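Local coordinates for urocanate hydratase (Paenibacillus sp. Soil724D2, PDB 7NED), which probably catalyses the hydration of thiourocanate in bacterial ergothioneine breakdown with NAD+ as cofactor, and also binds urocanate, at residues Ala414-Val419 with Leu496-Ser501; Met472-Thr477 with Asp505-Thr510. One frame throughout, in Å; residues are numbered along the deposited sequence.

Interaction 1 (Ala414-Val419 with Leu496-Ser501); sequences AVNQMV and LVADGS
The Asn416 carboxamide has Ser501 O in its plane, beside ND2, and Gly500 N displaced to one face. Asn416 ND2 donates to Ser501 O at 3.0 Å, while Asn416 OD1 accepts from Gly500 N at 2.7 Å, the donor lifted 39° out of the carbonyl plane. Ala498 CB lies 3.4 Å from Asn416 OD1. Because CG swings opposite the backbone nitrogen (chi1 -161°), the amide reaches out from helix 407-420 to bridge backbone groups of two successive residues. With an alanine here, Gly500 N, Ser501 O and Asp505 OD1, which ND2 also bonds, would probably lose this partner and a gap open beside Ala498 CB.

That turn leads from strand 490-498 into helix 502-525. Asp499 OD1 accepts from Ser501 N at 3.1 Å, forming an Asx turn, and also bonds Ser504 OG; Ser501 is the N-cap residue, its OG bonded to Ser504 N. One helical turn on, Val419 packs on the same backbone, with CG1 3.7 Å from Asp499 C and CG2 3.6 Å from Ala498 O. At Gly500 (phi 93°) a beta carbon would jam against Asp499 O, reason enough for glycine, and also press on Val419 CG1; its CA makes a CA-H...O contact of 3.5 Å to Asn416 O.

Interaction 2 (Met472-Thr477 with Asp505-Thr510); sequences MADLVT and DIRLET
The charged and polar contacts centre on Arg507, whose guanidinium turns back toward Met472 and Asp474 through a bend at chi3 (-57°). Its salt bridge is short, 2.6 Å between Arg507 NH1 and Asp474 OD1, yet the two groups do not meet as coplanar forks: carboxylate and guanidinium planes stand 79° apart, and Asp474 OD2 lies over one guanidinium face. Arg507 NH2 adds only a weak bond to Asp474 OD1. The same NH1 also donates to Met472 O at 3.1 Å; this oxygen sits at the guanidinium edge, and NH1 lies nearly in line with the C=O bond (C=O...N 166°). Asp474 has a second cationic partner in Arg18, through OD2.

Apolar packing is carried by Met472. Its CB rests 3.5 Å from Arg507 CG, so the arginine's aliphatic part covers the start of the methionine chain. Farther out, the methyl CE touches Ile506 CG2, at 3.4 Å, and Thr510 on adjacent sides, the chains crossing at a slant; Thr510 CB is tightly approached at 3.3 Å. Thr510 OG1 donates to Ile506 O at 2.7 Å, which fixes the hydroxyl against its own helix. His85 of the second subunit packs on Met472 as well.

Asp474 therefore ties helix 502-525 to the entry of strand 475-480, just where Asp474 and Leu475 both face Thr495 in a classic beta bulge of the mixed sheet.

Both contacts dock helices against the ends of neighbouring antiparallel strands of one mixed sheet in the C-terminal family region and the turns beside them, and helix 502-525 is common to them: interaction 1 secures the turn that starts it, interaction 2 its first turns. Their centres lie about 12 Å apart. Interaction 1 is partly buried and relies on a neutral amide hydrogen-bonded to backbone groups, with valine packing beside it; interaction 2 is buried, depends on a salt bridge and methionine packing, and lies against the second subunit, which does not touch interaction 1. Direct bridges join them: Asn416 ND2 probably bonds Asp505 OD1 at 2.7 Å, and Asp474 OD1 probably accepts from Val497 N at 2.8 Å.

Interaction 1 (Ala414-Val419 with Leu496-Ser501)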
loop_
_atom_site.group_PDB
_atom_site.type_symbol
_atom_site.label_atom_id
_atom_site.label_comp_id
_atom_site.label_asym_id
_atom_site.label_seq_id
_atom_site.Cartn_x
_atom_site.Cartn_y
_atom_site.Cartn_z
ATOM N N ALA A 414 9.009 -27.494 -13.689
ATOM C CA ALA A 414 8.865 -28.955 -13.811
ATOM C C ALA A 414 7.403 -29.362 -13.707
ATOM O O ALA A 414 6.915 -30.149 -14.528
ATOM C CB ALA A 414 9.703 -29.679 -12.752
ATOM N N VAL A 415 6.672 -28.793 -12.741
ATOM C CA VAL A 415 5.278 -29.185 -12.537
ATOM C C VAL A 415 4.434 -28.778 -13.732
ATOM O O VAL A 415 3.567 -29.542 -14.185
ATOM C CB VAL A 415 4.730 -28.582 -11.236
ATOM C CG1 VAL A 415 3.207 -28.663 -11.198
ATOM C CG2 VAL A 415 5.351 -29.285 -10.000
ATOM N N ASN A 416 4.652 -27.553 -14.250
ATOM C CA ASN A 416 3.907 -27.143 -15.431
ATOM C C ASN A 416 4.164 -28.093 -16.594
ATOM O O ASN A 416 3.250 -28.410 -17.362
ATOM C CB ASN A 416 4.254 -25.696 -15.829
ATOM C CG ASN A 416 3.199 -25.096 -16.723
ATOM O OD1 ASN A 416 2.022 -25.049 -16.352
ATOM N ND2 ASN A 416 3.604 -24.634 -17.910
ATOM N N GLN A 417 5.409 -28.513 -16.780
ATOM C CA GLN A 417 5.635 -29.485 -17.836
ATOM C C GLN A 417 4.906 -30.793 -17.532
ATOM O O GLN A 417 4.359 -31.432 -18.444
ATOM C CB GLN A 417 7.114 -29.727 -18.022
ATOM C CG GLN A 417 7.421 -30.727 -19.110
ATOM C CD GLN A 417 8.905 -30.899 -19.284
ATOM O OE1 GLN A 417 9.686 -30.110 -18.764
ATOM N NE2 GLN A 417 9.306 -31.918 -20.026
ATOM N N MET A 418 4.867 -31.196 -16.257
ATOM C CA MET A 418 4.169 -32.439 -15.918
ATOM C C MET A 418 2.693 -32.314 -16.218
ATOM O O MET A 418 2.051 -33.287 -16.635
ATOM C CB MET A 418 4.381 -32.795 -14.442
ATOM C CG MET A 418 5.831 -32.991 -14.075
ATOM S SD MET A 418 6.111 -33.297 -12.317
ATOM C CE MET A 418 4.936 -34.610 -11.942
ATOM N N VAL A 419 2.120 -31.123 -15.993
ATOM C CA VAL A 419 0.736 -30.915 -16.395
ATOM C C VAL A 419 0.615 -31.053 -17.907
ATOM O O VAL A 419 -0.262 -31.747 -18.429
ATOM C CB VAL A 419 0.218 -29.541 -15.916
ATOM C CG1 VAL A 419 -1.187 -29.298 -16.490
ATOM C CG2 VAL A 419 0.161 -29.481 -14.407
ATOM N N LEU A 496 -0.174 -18.312 -8.848
ATOM C CA LEU A 496 0.164 -18.717 -10.207
ATOM C C LEU A 496 -0.596 -19.981 -10.534
ATOM O O LEU A 496 -0.807 -20.827 -9.654
ATOM C CB LEU A 496 1.659 -18.976 -10.372
ATOM C CG LEU A 496 2.499 -17.694 -10.274
ATOM C CD1 LEU A 496 3.939 -18.075 -9.932
ATOM C CD2 LEU A 496 2.440 -16.917 -11.616
ATOM N N VAL A 497 -1.005 -20.114 -11.795
ATOM C CA VAL A 497 -1.693 -21.322 -12.251
ATOM C C VAL A 497 -0.777 -21.994 -13.252
ATOM O O VAL A 497 -0.465 -21.421 -14.305
ATOM C CB VAL A 497 -3.059 -21.014 -12.879
ATOM C CG1 VAL A 497 -3.741 -22.347 -13.306
ATOM C CG2 VAL A 497 -3.921 -20.210 -11.921
ATOM N N ALA A 498 -0.319 -23.183 -12.909
ATOM C CA ALA A 498 0.467 -24.011 -13.821
ATOM C C ALA A 498 -0.532 -24.884 -14.570
ATOM O O ALA A 498 -0.865 -25.991 -14.140
ATOM C CB ALA A 498 1.487 -24.840 -13.051
ATOM N N ASP A 499 -1.055 -24.357 -15.673
ATOM C CA ASP A 499 -2.064 -25.050 -16.454
ATOM C C ASP A 499 -1.469 -25.833 -17.606
ATOM O O ASP A 499 -2.215 -26.349 -18.440
ATOM C CB ASP A 499 -3.133 -24.059 -16.971
ATOM C CG ASP A 499 -2.580 -23.043 -17.951
ATOM O OD1 ASP A 499 -1.365 -23.077 -18.259
ATOM O OD2 ASP A 499 -3.383 -22.206 -18.450
ATOM N N GLY A 500 -0.156 -25.958 -17.663
ATOM C CA GLY A 500 0.478 -26.742 -18.689
ATOM C C GLY A 500 0.918 -25.997 -19.934
ATOM O O GLY A 500 1.769 -26.514 -20.666
ATOM N N SER A 501 0.380 -24.798 -20.210
ATOM C CA SER A 501 0.712 -24.150 -21.474
ATOM C C SER A 501 2.140 -23.648 -21.469
ATOM O O SER A 501 2.726 -23.359 -20.424
ATOM C CB SER A 501 -0.217 -22.968 -21.759
ATOM O OG SER A 501 0.091 -21.898 -20.877
#

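Interaction 2 (Met472-Thr477 with Asp505-Thr510)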
loop_
_atom_site.group_PDB
_atom_site.type_symbol
_atom_site.label_atom_id
_atom_site.label_comp_id
_atom_site.label_asym_id
_atom_site.label_seq_id
_atom_site.Cartn_x
_atom_site.Cartn_y
_atom_site.Cartn_z
ATOM N N MET A 472 3.440 -11.117 -14.636
ATOM C CA MET A 472 2.488 -12.016 -15.296
ATOM C C MET A 472 1.816 -13.001 -14.341
ATOM O O MET A 472 1.395 -14.085 -14.760
ATOM C CB MET A 472 3.224 -12.777 -16.390
ATOM C CG MET A 472 3.789 -11.775 -17.407
ATOM S SD MET A 472 4.699 -12.535 -18.759
ATOM C CE MET A 472 6.122 -13.107 -17.908
ATOM N N ALA A 473 1.741 -12.678 -13.052
ATOM C CA ALA A 473 1.071 -13.532 -12.088
ATOM C C ALA A 473 -0.434 -13.589 -12.395
ATOM O O ALA A 473 -0.980 -12.787 -13.172
ATOM C CB ALA A 473 1.325 -13.000 -10.670
ATOM N N ASP A 474 -1.114 -14.569 -11.790
ATOM C CA ASP A 474 -2.546 -14.729 -12.045
ATOM C C ASP A 474 -3.379 -13.966 -11.047
ATOM O O ASP A 474 -4.438 -13.438 -11.392
ATOM C CB ASP A 474 -2.932 -16.230 -11.986
ATOM C CG ASP A 474 -2.409 -16.992 -13.203
ATOM O OD1 ASP A 474 -1.363 -17.665 -13.058
ATOM O OD2 ASP A 474 -2.980 -16.839 -14.313
ATOM N N LEU A 475 -2.920 -13.884 -9.807
ATOM C CA LEU A 475 -3.618 -13.104 -8.793
ATOM C C LEU A 475 -2.594 -12.411 -7.909
ATOM O O LEU A 475 -1.638 -13.043 -7.453
ATOM C CB LEU A 475 -4.533 -14.004 -7.934
ATOM C CG LEU A 475 -5.385 -13.353 -6.830
ATOM C CD1 LEU A 475 -6.677 -14.152 -6.549
ATOM C CD2 LEU A 475 -4.610 -13.163 -5.535
ATOM N N VAL A 476 -2.806 -11.125 -7.636
ATOM C CA VAL A 476 -1.925 -10.368 -6.757
ATOM C C VAL A 476 -2.785 -9.633 -5.738
ATOM O O VAL A 476 -3.862 -9.123 -6.069
ATOM C CB VAL A 476 -1.049 -9.377 -7.569
ATOM C CG1 VAL A 476 -0.142 -8.567 -6.652
ATOM C CG2 VAL A 476 -0.252 -10.134 -8.590
ATOM N N THR A 477 -2.312 -9.570 -4.510
ATOM C CA THR A 477 -3.079 -8.948 -3.440
ATOM C C THR A 477 -2.161 -8.137 -2.535
ATOM O O THR A 477 -0.999 -8.490 -2.339
ATOM C CB THR A 477 -3.838 -10.006 -2.617
ATOM O OG1 THR A 477 -4.719 -9.349 -1.702
ATOM C CG2 THR A 477 -2.873 -10.931 -1.816
ATOM N N ASP A 505 4.683 -21.154 -18.806
ATOM C CA ASP A 505 6.086 -21.308 -18.437
ATOM C C ASP A 505 6.726 -19.945 -18.220
ATOM O O ASP A 505 7.422 -19.711 -17.217
ATOM C CB ASP A 505 6.824 -22.074 -19.527
ATOM C CG ASP A 505 6.528 -23.556 -19.504
ATOM O OD1 ASP A 505 6.214 -24.093 -18.411
ATOM O OD2 ASP A 505 6.585 -24.189 -20.584
ATOM N N ILE A 506 6.503 -19.028 -19.163
ATOM C CA ILE A 506 7.051 -17.683 -19.021
ATOM C C ILE A 506 6.508 -17.019 -17.762
ATOM O O ILE A 506 7.262 -16.415 -16.991
ATOM C CB ILE A 506 6.739 -16.831 -20.265
ATOM C CG1 ILE A 506 7.272 -17.520 -21.512
ATOM C CG2 ILE A 506 7.291 -15.417 -20.078
ATOM C CD1 ILE A 506 6.348 -17.396 -22.669
ATOM N N ARG A 507 5.186 -17.088 -17.555
ATOM C CA ARG A 507 4.601 -16.413 -16.395
ATOM C C ARG A 507 5.199 -16.944 -15.095
ATOM O O ARG A 507 5.555 -16.172 -14.186
ATOM C CB ARG A 507 3.083 -16.591 -16.408
ATOM C CG ARG A 507 2.417 -15.977 -17.674
ATOM C CD ARG A 507 0.866 -15.941 -17.588
ATOM N NE ARG A 507 0.281 -17.265 -17.363
ATOM C CZ ARG A 507 -0.049 -17.716 -16.158
ATOM N NH1 ARG A 507 0.160 -16.931 -15.094
ATOM N NH2 ARG A 507 -0.582 -18.947 -16.020
ATOM N N LEU A 508 5.294 -18.275 -14.986
ATOM C CA LEU A 508 5.768 -18.896 -13.753
ATOM C C LEU A 508 7.214 -18.523 -13.488
ATOM O O LEU A 508 7.591 -18.208 -12.356
ATOM C CB LEU A 508 5.637 -20.413 -13.850
ATOM C CG LEU A 508 4.220 -20.950 -13.947
ATOM C CD1 LEU A 508 4.326 -22.417 -14.350
ATOM C CD2 LEU A 508 3.600 -20.837 -12.566
ATOM N N GLU A 509 8.052 -18.626 -14.516
ATOM C CA GLU A 509 9.455 -18.264 -14.382
ATOM C C GLU A 509 9.609 -16.812 -13.965
ATOM O O GLU A 509 10.399 -16.497 -13.063
ATOM C CB GLU A 509 10.162 -18.500 -15.716
ATOM C CG GLU A 509 11.674 -18.468 -15.665
ATOM C CD GLU A 509 12.253 -18.676 -17.059
ATOM O OE1 GLU A 509 12.131 -17.767 -17.892
ATOM O OE2 GLU A 509 12.754 -19.758 -17.355
ATOM N N THR A 510 8.893 -15.909 -14.662
ATOM C CA THR A 510 9.080 -14.470 -14.454
ATOM C C THR A 510 8.629 -14.083 -13.065
ATOM O O THR A 510 9.374 -13.430 -12.328
ATOM C CB THR A 510 8.333 -13.661 -15.515
ATOM O OG1 THR A 510 8.720 -14.131 -16.829
ATOM C CG2 THR A 510 8.606 -12.120 -15.374
#